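Local coordinates for UPF0311 protein CA_C3321 (Clostridium acetobutylicum ATCC 824, PDB 3G7G) that is of unknown function; each of its four copies folds as an antiparallel beta-barrel of the UPF0311 (DUF3237) family, at residues V14-I19 with L151-K156; N49-K54 with I79-G84; A86-N91 with T123-S128. All blocks are in the same frame, centred on the assembly; numbering follows the deposited sequence.

Contact 1. Residues V14-I19 with L151-K156; sequences VFSITI and LLKFYK
Phe-15 and Phe-154 lie one over the other in an offset stack, planes 15° apart and centroids 4.5 Å from each other. The bump is the CD2 side of Phe-154, which slides across the rim of the Phe-15 ring until Phe-154 CD2 is 3.4 Å from Phe-15 CE1. Phe-154 CB also sits over that ring face, a CH-pi contact 4.1 Å from the centroid of the Phe-15 ring. The CG of Phe-15 stands between the backbone N and the carbonyl carbon (chi1 60°), which directs the ring to where Phe-154 covers it. A flat aromatic suits both places, since flat rings can layer face over face at van der Waals distance.

On the same face Ile-17 pushes CD1 against the Phe-154 ring, 3.8 Å from Phe-154 CE2. Farther along, the methyl ends of two branched chains meet tightly, Ile-19 CD1 being 3.3 Å from Leu-152 CD1. Outside the rings, Val-14 forks against the neighbouring strand, CG2 on Phe-154 CB and CG1 on Lys-156 CB, the latter pair 3.7 Å apart. The other face is more polar, with Ser-16 OG against Lys-153 CG and Thr-18 OG1 against Leu-151 CD1. Paired amides hold the ladder, as in Ile-17 N to Leu-152 O at 2.8 Å.

These first and last strands of the antiparallel sheet join to close the barrel. Strand 34-47 flanks 14-19 and strand 139-144 flanks 151-156, while Tyr-77 of strand 71-81 packs on Leu-152 and Phe-154 inside.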
loop_
_atom_site.group_PDB
_atom_site.type_symbol
_atom_site.label_atom_id
_atom_site.label_comp_id
_atom_site.label_asym_id
_atom_site.label_seq_id
_atom_site.Cartn_x
_atom_site.Cartn_y
_atom_site.Cartn_z
ATOM N N VAL A 14 -9.768 7.994 -21.751
ATOM C CA VAL A 14 -8.477 8.550 -22.112
ATOM C C VAL A 14 -7.741 7.685 -23.126
ATOM O O VAL A 14 -7.171 8.213 -24.068
ATOM C CB VAL A 14 -7.603 8.891 -20.876
ATOM C CG1 VAL A 14 -8.241 10.049 -20.114
ATOM C CG2 VAL A 14 -7.402 7.712 -19.986
ATOM N N PHE A 15 -7.774 6.370 -22.955
ATOM C CA PHE A 15 -7.171 5.446 -23.897
ATOM C C PHE A 15 -7.585 4.037 -23.514
ATOM O O PHE A 15 -8.229 3.822 -22.489
ATOM C CB PHE A 15 -5.642 5.566 -23.909
ATOM C CG PHE A 15 -4.993 5.267 -22.560
ATOM C CD1 PHE A 15 -4.455 4.024 -22.294
ATOM C CD2 PHE A 15 -4.915 6.243 -21.589
ATOM C CE1 PHE A 15 -3.859 3.748 -21.080
ATOM C CE2 PHE A 15 -4.318 5.980 -20.354
ATOM C CZ PHE A 15 -3.784 4.729 -20.110
ATOM N N SER A 16 -7.241 3.093 -24.368
ATOM C CA SER A 16 -7.447 1.673 -24.136
ATOM C C SER A 16 -6.132 0.968 -24.281
ATOM O O SER A 16 -5.225 1.450 -24.971
ATOM C CB SER A 16 -8.367 1.099 -25.204
ATOM O OG SER A 16 -9.601 1.781 -25.198
ATOM N N ILE A 17 -6.042 -0.205 -23.684
ATOM C CA ILE A 17 -4.923 -1.100 -23.963
ATOM C C ILE A 17 -5.503 -2.472 -24.240
ATOM O O ILE A 17 -6.347 -2.934 -23.489
ATOM C CB ILE A 17 -3.912 -1.168 -22.800
ATOM C CG1 ILE A 17 -3.516 0.235 -22.350
ATOM C CG2 ILE A 17 -2.665 -1.937 -23.221
ATOM C CD1 ILE A 17 -2.511 0.275 -21.206
ATOM N N THR A 18 -5.087 -3.099 -25.344
ATOM C CA THR A 18 -5.382 -4.511 -25.556
ATOM C C THR A 18 -4.110 -5.287 -25.272
ATOM O O THR A 18 -3.096 -5.062 -25.915
ATOM C CB THR A 18 -5.886 -4.781 -26.965
ATOM O OG1 THR A 18 -7.027 -3.965 -27.197
ATOM C CG2 THR A 18 -6.287 -6.241 -27.127
ATOM N N ILE A 19 -4.178 -6.183 -24.297
ATOM C CA ILE A 19 -3.029 -6.908 -23.800
ATOM C C ILE A 19 -3.113 -8.399 -24.110
ATOM O O ILE A 19 -4.137 -9.020 -23.874
ATOM C CB ILE A 19 -2.947 -6.778 -22.245
ATOM C CG1 ILE A 19 -2.597 -5.352 -21.842
ATOM C CG2 ILE A 19 -1.907 -7.696 -21.686
ATOM C CD1 ILE A 19 -2.788 -5.070 -20.360
ATOM N N LEU A 151 -9.004 -6.468 -22.562
ATOM C CA LEU A 151 -9.256 -5.115 -23.061
ATOM C C LEU A 151 -9.428 -4.229 -21.846
ATOM O O LEU A 151 -10.282 -4.498 -21.010
ATOM C CB LEU A 151 -10.536 -5.065 -23.914
ATOM C CG LEU A 151 -10.953 -3.689 -24.465
ATOM C CD1 LEU A 151 -9.845 -3.090 -25.352
ATOM C CD2 LEU A 151 -12.316 -3.718 -25.248
ATOM N N LEU A 152 -8.603 -3.194 -21.739
ATOM C CA LEU A 152 -8.703 -2.219 -20.665
ATOM C C LEU A 152 -9.076 -0.886 -21.242
ATOM O O LEU A 152 -8.430 -0.434 -22.161
ATOM C CB LEU A 152 -7.364 -2.084 -19.959
ATOM C CG LEU A 152 -6.741 -3.380 -19.466
ATOM C CD1 LEU A 152 -5.247 -3.153 -19.223
ATOM C CD2 LEU A 152 -7.489 -3.845 -18.225
ATOM N N LYS A 153 -10.133 -0.278 -20.733
ATOM C CA LYS A 153 -10.519 1.083 -21.083
ATOM C C LYS A 153 -10.325 1.979 -19.866
ATOM O O LYS A 153 -10.850 1.683 -18.794
ATOM C CB LYS A 153 -11.976 1.138 -21.535
ATOM C CG LYS A 153 -12.154 0.788 -22.988
ATOM C CD LYS A 153 -13.563 0.232 -23.322
ATOM C CE LYS A 153 -13.861 0.419 -24.825
ATOM N NZ LYS A 153 -14.855 -0.542 -25.413
ATOM N N PHE A 154 -9.575 3.064 -20.038
ATOM C CA PHE A 154 -9.139 3.889 -18.931
ATOM C C PHE A 154 -9.964 5.167 -18.927
ATOM O O PHE A 154 -10.158 5.788 -19.972
ATOM C CB PHE A 154 -7.661 4.223 -19.055
ATOM C CG PHE A 154 -6.746 3.105 -18.674
ATOM C CD1 PHE A 154 -6.148 3.082 -17.425
ATOM C CD2 PHE A 154 -6.458 2.093 -19.568
ATOM C CE1 PHE A 154 -5.283 2.027 -17.068
ATOM C CE2 PHE A 154 -5.607 1.076 -19.238
ATOM C CZ PHE A 154 -5.014 1.036 -17.979
ATOM N N TYR A 155 -10.460 5.550 -17.746
ATOM C CA TYR A 155 -11.308 6.734 -17.607
ATOM C C TYR A 155 -10.753 7.694 -16.577
ATOM O O TYR A 155 -10.436 7.316 -15.457
ATOM C CB TYR A 155 -12.711 6.332 -17.210
ATOM C CG TYR A 155 -13.435 5.511 -18.245
ATOM C CD1 TYR A 155 -14.181 6.116 -19.238
ATOM C CD2 TYR A 155 -13.377 4.140 -18.216
ATOM C CE1 TYR A 155 -14.861 5.355 -20.185
ATOM C CE2 TYR A 155 -14.031 3.380 -19.134
ATOM C CZ TYR A 155 -14.782 3.982 -20.108
ATOM O OH TYR A 155 -15.427 3.189 -21.020
ATOM N N LYS A 156 -10.613 8.948 -16.970
ATOM C CA LYS A 156 -10.207 9.980 -16.051
ATOM C C LYS A 156 -11.451 10.511 -15.375
ATOM O O LYS A 156 -12.410 10.859 -16.043
ATOM C CB LYS A 156 -9.503 11.082 -16.831
ATOM C CG LYS A 156 -8.872 12.148 -16.003
ATOM C CD LYS A 156 -8.896 13.476 -16.782
ATOM C CE LYS A 156 -10.306 14.106 -16.671
ATOM N NZ LYS A 156 -10.511 15.293 -17.551
#

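Contact 2. Residues N49-K54 with I79-G84; sequences NNFNGK and IRLDDG
Leu-81 sets one of its methyls over the face of the Phe-51 ring, and that side chain is the one to follow. Its CB, Leu-81 CB, passes 4.0 Å from Asn-52 O. With CG set beside the backbone N (chi1 -61°), the branch swings over the aromatic. Leu-81 CD1 then stands 3.9 Å from the centroid of the Phe-51 ring and 12° off its normal, a CH-pi contact almost over the centre. Leu-81 CD2 drops toward the rim, meeting Phe-51 CE2 at 3.9 Å, and also comes near Asn-52 O. Ile-79 approaches the same ring differently: its CD1 lies at the edge, near the ring plane. Leucine's forked end lets one methyl cover the ring face while the other reaches its rim. Phe-15 also stacks on Phe-51.

Beside this apolar patch the chains pair as neighbouring strands of a hairpin. Lys-54 and Arg-80 exchange two backbone bonds, and Asp-82 N reaches Asn-52 O at 3.1 Å as the second strand gives way to a type I turn from Leu-81 to Gly-84. Gly-53 faces Leu-81 with its CA only 4.1 Å from Leu-81 CA, a closeness that a side chain directed at the partner would not allow. A water accepts from Asn-52 N and donates to Asp-82 OD1, 2.6 Å away. Arg-80 bends back so that NE and NH2 both reach Gly-84 O, tying the strand to the end of its turn; Ile-27 of the third subunit packs on this arginine. Asp-83 is salt-bridged to Lys-130.

The chemistry is therefore divided: apolar groups pack together around Phe-51 on the inner side, whereas the more exposed side is a polar turn, bridged by water.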
loop_
_atom_site.group_PDB
_atom_site.type_symbol
_atom_site.label_atom_id
_atom_site.label_comp_id
_atom_site.label_asym_id
_atom_site.label_seq_id
_atom_site.Cartn_x
_atom_site.Cartn_y
_atom_site.Cartn_z
ATOM N N ASN A 49 -7.165 8.873 -28.338
ATOM C CA ASN A 49 -6.921 10.123 -29.021
ATOM C C ASN A 49 -5.646 10.766 -28.508
ATOM O O ASN A 49 -5.524 11.046 -27.334
ATOM C CB ASN A 49 -8.107 11.075 -28.858
ATOM C CG ASN A 49 -7.978 12.297 -29.741
ATOM O OD1 ASN A 49 -7.386 13.301 -29.334
ATOM N ND2 ASN A 49 -8.517 12.219 -30.970
ATOM N N ASN A 50 -4.701 10.989 -29.414
ATOM C CA ASN A 50 -3.342 11.416 -29.077
ATOM C C ASN A 50 -2.711 10.594 -27.953
ATOM O O ASN A 50 -1.993 11.130 -27.107
ATOM C CB ASN A 50 -3.286 12.911 -28.732
ATOM C CG ASN A 50 -3.809 13.794 -29.847
ATOM O OD1 ASN A 50 -4.682 14.628 -29.622
ATOM N ND2 ASN A 50 -3.295 13.608 -31.055
ATOM N N PHE A 51 -2.963 9.289 -27.956
ATOM C CA PHE A 51 -2.408 8.428 -26.938
ATOM C C PHE A 51 -2.230 7.042 -27.518
ATOM O O PHE A 51 -3.039 6.163 -27.245
ATOM C CB PHE A 51 -3.332 8.407 -25.699
ATOM C CG PHE A 51 -2.612 8.162 -24.423
ATOM C CD1 PHE A 51 -2.238 9.223 -23.608
ATOM C CD2 PHE A 51 -2.300 6.862 -24.029
ATOM C CE1 PHE A 51 -1.552 9.003 -22.436
ATOM C CE2 PHE A 51 -1.614 6.613 -22.819
ATOM C CZ PHE A 51 -1.235 7.682 -22.026
ATOM N N ASN A 52 -1.167 6.856 -28.311
ATOM C CA ASN A 52 -0.915 5.609 -29.047
ATOM C C ASN A 52 0.483 5.044 -28.767
ATOM O O ASN A 52 1.476 5.761 -28.850
ATOM C CB ASN A 52 -1.144 5.861 -30.546
ATOM C CG ASN A 52 -2.584 6.351 -30.843
ATOM O OD1 ASN A 52 -3.560 5.603 -30.705
ATOM N ND2 ASN A 52 -2.709 7.615 -31.235
ATOM N N GLY A 53 0.573 3.774 -28.370
ATOM C CA GLY A 53 1.867 3.198 -28.045
ATOM C C GLY A 53 1.825 1.710 -27.846
ATOM O O GLY A 53 0.968 1.020 -28.394
ATOM N N LYS A 54 2.775 1.210 -27.057
ATOM C CA LYS A 54 2.900 -0.208 -26.820
ATOM C C LYS A 54 3.241 -0.442 -25.350
ATOM O O LYS A 54 3.748 0.448 -24.673
ATOM C CB LYS A 54 3.972 -0.826 -27.724
ATOM C CG LYS A 54 5.408 -0.489 -27.285
ATOM C CD LYS A 54 6.476 -0.721 -28.376
ATOM C CE LYS A 54 6.721 -2.227 -28.670
ATOM N NZ LYS A 54 7.479 -2.418 -30.011
ATOM N N ILE A 79 4.193 1.448 -20.367
ATOM C CA ILE A 79 3.909 1.648 -21.765
ATOM C C ILE A 79 4.864 2.702 -22.259
ATOM O O ILE A 79 5.375 3.502 -21.484
ATOM C CB ILE A 79 2.445 2.030 -22.036
ATOM C CG1 ILE A 79 1.998 3.281 -21.309
ATOM C CG2 ILE A 79 1.493 0.945 -21.557
ATOM C CD1 ILE A 79 0.527 3.559 -21.565
ATOM N N ARG A 80 5.124 2.660 -23.555
ATOM C CA ARG A 80 5.912 3.630 -24.240
ATOM C C ARG A 80 5.054 4.194 -25.333
ATOM O O ARG A 80 4.576 3.448 -26.177
ATOM C CB ARG A 80 7.099 2.961 -24.868
ATOM C CG ARG A 80 7.925 3.907 -25.732
ATOM C CD ARG A 80 9.353 3.777 -25.391
ATOM N NE ARG A 80 9.696 4.847 -24.494
ATOM C CZ ARG A 80 10.433 4.727 -23.408
ATOM N NH1 ARG A 80 10.880 3.545 -22.985
ATOM N NH2 ARG A 80 10.663 5.807 -22.702
ATOM N N LEU A 81 4.883 5.509 -25.322
ATOM C CA LEU A 81 4.144 6.177 -26.354
ATOM C C LEU A 81 5.019 6.497 -27.563
ATOM O O LEU A 81 6.242 6.531 -27.480
ATOM C CB LEU A 81 3.511 7.449 -25.815
ATOM C CG LEU A 81 2.522 7.276 -24.672
ATOM C CD1 LEU A 81 1.727 8.576 -24.507
ATOM C CD2 LEU A 81 1.599 6.113 -24.968
ATOM N N ASP A 82 4.349 6.769 -28.668
ATOM C CA ASP A 82 4.990 7.001 -29.933
ATOM C C ASP A 82 5.799 8.311 -29.971
ATOM O O ASP A 82 6.642 8.457 -30.816
ATOM C CB ASP A 82 3.944 6.982 -31.054
ATOM C CG ASP A 82 2.889 8.059 -30.886
ATOM O OD1 ASP A 82 2.851 8.686 -29.782
ATOM O OD2 ASP A 82 2.097 8.260 -31.846
ATOM N N ASP A 83 5.545 9.246 -29.060
ATOM C CA ASP A 83 6.390 10.427 -28.911
ATOM C C ASP A 83 7.596 10.160 -28.003
ATOM O O ASP A 83 8.326 11.070 -27.689
ATOM C CB ASP A 83 5.581 11.617 -28.376
ATOM C CG ASP A 83 5.159 11.462 -26.898
ATOM O OD1 ASP A 83 5.427 10.409 -26.250
ATOM O OD2 ASP A 83 4.541 12.414 -26.390
ATOM N N GLY A 84 7.774 8.915 -27.574
ATOM C CA GLY A 84 8.916 8.503 -26.762
ATOM C C GLY A 84 8.737 8.514 -25.243
ATOM O O GLY A 84 9.605 8.007 -24.525
HETATM O O HOH W 1 0.611 9.023 -28.471
#

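Contact 3. Residues A86-N91 with T123-S128; sequences AIYIEN and TFETYS
Phe-124 packs against two isoleucines of the neighbouring strand. Ile-87 CG2 presses on Phe-124 CD1 at 3.5 Å, meeting the ring obliquely, while Ile-89 runs alongside, pointing the same way, and sets its CD1 at the ring edge, 3.8 Å from Phe-124 CE1. Beta-branched residues suit this face because they hold methyl groups close to an extended backbone. Thr-126 continues the row, its CG2 against Ile-87 CG1 at 4.0 Å; with CG2 beside the backbone N, its OG1 takes the more cramped place and makes a weak hydrogen bond to Tyr-131 O.

The backbones behind them are joined by four hydrogen bonds, two between Tyr-88 and Glu-125 and two between Glu-90 and Thr-123; Thr-123 N to Glu-90 O is 2.8 Å. One water donates to both Tyr-88 O and Thr-123 O, and another links Ala-86 O to Tyr-127 N. This is a ladder between neighbouring antiparallel strands of the eight-stranded barrel, 86-96 and 117-126. Phe-124 and the isoleucines belong to its interior, where Met-134 packs on the phenylalanine and Phe-139 meets it edge-to-face.

On the outer face, Tyr-88 has CG opposite its backbone N (chi1 173°), which carries the ring obliquely across Glu-125, with ring and carboxylate planes 41° apart. Glu-125 is extended, and Tyr-127 OH gives a hydrogen bond of 2.6 Å to Glu-125 OE1 on its anti lone pair. Tyr-127 OH also sits 3.4 Å from Tyr-88 CB. Beyond this shell is the third subunit: its Arg-36 forms a salt bridge with Glu-125 OE1, which would probably favour the ionised carboxylate, and its Ser-62 OG is hydrogen-bonded to Tyr-88 OH. Glu-90 turns to Arg-76 of its own chain.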
loop_
_atom_site.group_PDB
_atom_site.type_symbol
_atom_site.label_atom_id
_atom_site.label_comp_id
_atom_site.label_asym_id
_atom_site.label_seq_id
_atom_site.Cartn_x
_atom_site.Cartn_y
_atom_site.Cartn_z
ATOM N N ALA A 86 7.324 7.531 -21.484
ATOM C CA ALA A 86 6.933 6.319 -20.805
ATOM C C ALA A 86 5.939 6.624 -19.706
ATOM O O ALA A 86 5.906 7.722 -19.160
ATOM C CB ALA A 86 8.160 5.626 -20.210
ATOM N N ILE A 87 5.128 5.621 -19.384
ATOM C CA ILE A 87 4.208 5.650 -18.253
ATOM C C ILE A 87 4.277 4.308 -17.577
ATOM O O ILE A 87 4.095 3.289 -18.211
ATOM C CB ILE A 87 2.739 5.889 -18.705
ATOM C CG1 ILE A 87 2.639 7.176 -19.536
ATOM C CG2 ILE A 87 1.794 6.007 -17.467
ATOM C CD1 ILE A 87 2.075 7.028 -20.877
ATOM N N TYR A 88 4.520 4.344 -16.273
ATOM C CA TYR A 88 4.542 3.196 -15.414
ATOM C C TYR A 88 3.191 3.100 -14.703
ATOM O O TYR A 88 2.696 4.080 -14.116
ATOM C CB TYR A 88 5.673 3.347 -14.418
ATOM C CG TYR A 88 5.669 2.291 -13.381
ATOM C CD1 TYR A 88 5.875 0.950 -13.725
ATOM C CD2 TYR A 88 5.445 2.608 -12.051
ATOM C CE1 TYR A 88 5.852 -0.053 -12.754
ATOM C CE2 TYR A 88 5.443 1.624 -11.084
ATOM C CZ TYR A 88 5.629 0.296 -11.444
ATOM O OH TYR A 88 5.633 -0.674 -10.474
ATOM N N ILE A 89 2.595 1.926 -14.768
ATOM C CA ILE A 89 1.219 1.711 -14.339
ATOM C C ILE A 89 1.199 0.670 -13.237
ATOM O O ILE A 89 1.796 -0.369 -13.406
ATOM C CB ILE A 89 0.357 1.161 -15.502
ATOM C CG1 ILE A 89 0.492 2.065 -16.703
ATOM C CG2 ILE A 89 -1.139 1.016 -15.102
ATOM C CD1 ILE A 89 -0.485 1.806 -17.758
ATOM N N GLU A 90 0.570 1.004 -12.111
ATOM C CA GLU A 90 0.166 0.055 -11.082
ATOM C C GLU A 90 -1.356 0.031 -11.126
ATOM O O GLU A 90 -1.974 1.051 -10.862
ATOM C CB GLU A 90 0.631 0.543 -9.726
ATOM C CG GLU A 90 1.736 -0.213 -9.100
ATOM C CD GLU A 90 1.212 -1.449 -8.331
ATOM O OE1 GLU A 90 0.159 -2.013 -8.762
ATOM O OE2 GLU A 90 1.847 -1.840 -7.314
ATOM N N ASN A 91 -1.948 -1.106 -11.501
ATOM C CA ASN A 91 -3.399 -1.216 -11.726
ATOM C C ASN A 91 -3.962 -2.265 -10.785
ATOM O O ASN A 91 -3.619 -3.445 -10.909
ATOM C CB ASN A 91 -3.675 -1.604 -13.201
ATOM C CG ASN A 91 -5.081 -1.228 -13.668
ATOM O OD1 ASN A 91 -5.828 -0.598 -12.956
ATOM N ND2 ASN A 91 -5.434 -1.624 -14.877
ATOM N N THR A 123 -2.904 3.701 -11.008
ATOM C CA THR A 123 -1.987 4.745 -10.569
ATOM C C THR A 123 -0.900 4.859 -11.632
ATOM O O THR A 123 -0.321 3.824 -12.052
ATOM C CB THR A 123 -1.339 4.326 -9.219
ATOM O OG1 THR A 123 -2.366 4.164 -8.234
ATOM C CG2 THR A 123 -0.345 5.336 -8.696
ATOM N N PHE A 124 -0.585 6.090 -12.041
ATOM C CA PHE A 124 0.437 6.340 -13.033
ATOM C C PHE A 124 1.657 7.078 -12.511
ATOM O O PHE A 124 1.560 7.905 -11.615
ATOM C CB PHE A 124 -0.126 7.136 -14.197
ATOM C CG PHE A 124 -1.302 6.485 -14.862
ATOM C CD1 PHE A 124 -1.146 5.407 -15.694
ATOM C CD2 PHE A 124 -2.578 6.937 -14.615
ATOM C CE1 PHE A 124 -2.267 4.823 -16.299
ATOM C CE2 PHE A 124 -3.655 6.367 -15.215
ATOM C CZ PHE A 124 -3.510 5.322 -16.042
ATOM N N GLU A 125 2.799 6.781 -13.122
ATOM C CA GLU A 125 4.039 7.500 -12.882
ATOM C C GLU A 125 4.582 7.923 -14.238
ATOM O O GLU A 125 4.707 7.106 -15.102
ATOM C CB GLU A 125 4.998 6.612 -12.115
ATOM C CG GLU A 125 6.296 7.242 -11.822
ATOM C CD GLU A 125 7.198 6.345 -11.114
ATOM O OE1 GLU A 125 8.003 5.682 -11.775
ATOM O OE2 GLU A 125 7.105 6.292 -9.885
ATOM N N THR A 126 4.818 9.220 -14.430
ATOM C CA THR A 126 5.207 9.795 -15.717
ATOM C C THR A 126 6.444 10.700 -15.507
ATOM O O THR A 126 6.744 11.054 -14.385
ATOM C CB THR A 126 4.067 10.604 -16.323
ATOM O OG1 THR A 126 3.726 11.671 -15.442
ATOM C CG2 THR A 126 2.841 9.739 -16.513
ATOM N N TYR A 127 7.161 11.035 -16.586
ATOM C CA TYR A 127 8.501 11.672 -16.490
ATOM C C TYR A 127 8.646 12.872 -17.411
ATOM O O TYR A 127 9.760 13.237 -17.851
ATOM C CB TYR A 127 9.611 10.640 -16.769
ATOM C CG TYR A 127 9.252 9.313 -16.175
ATOM C CD1 TYR A 127 9.587 9.013 -14.866
ATOM C CD2 TYR A 127 8.495 8.387 -16.890
ATOM C CE1 TYR A 127 9.209 7.811 -14.293
ATOM C CE2 TYR A 127 8.133 7.173 -16.328
ATOM C CZ TYR A 127 8.473 6.904 -15.010
ATOM O OH TYR A 127 8.124 5.693 -14.411
ATOM N N SER A 128 7.523 13.527 -17.648
ATOM C CA SER A 128 7.491 14.634 -18.572
ATOM C C SER A 128 6.291 15.469 -18.227
ATOM O O SER A 128 5.259 14.897 -17.906
ATOM C CB SER A 128 7.396 14.049 -19.978
ATOM O OG SER A 128 6.693 14.877 -20.843
HETATM O O HOH W 2 6.538 10.486 -19.144
HETATM O O HOH W 3 2.307 3.839 -11.011
#

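All three contacts lie in one closed antiparallel barrel whose strands follow chain order. Contact 1 joins the first strand to the last, so contacts 2 and 3 are nested within the loop it closes, and they come in series along the chain. The centre of contact 2 lies about 12 Å from the centres of both other contacts, and those two are about 14 Å apart. Strands 71-81 and 86-96 are neighbours and link contact 2 to contact 3. Inside, aromatic packing runs between contacts: Phe-51 CD2 is 3.5 Å from Phe-15 CG, and Phe-154 CD1 is 3.7 Å from Phe-124 CZ. Barrel closure, hairpin end and the wall of contact 3 thus all send side chains into the same apolar interior.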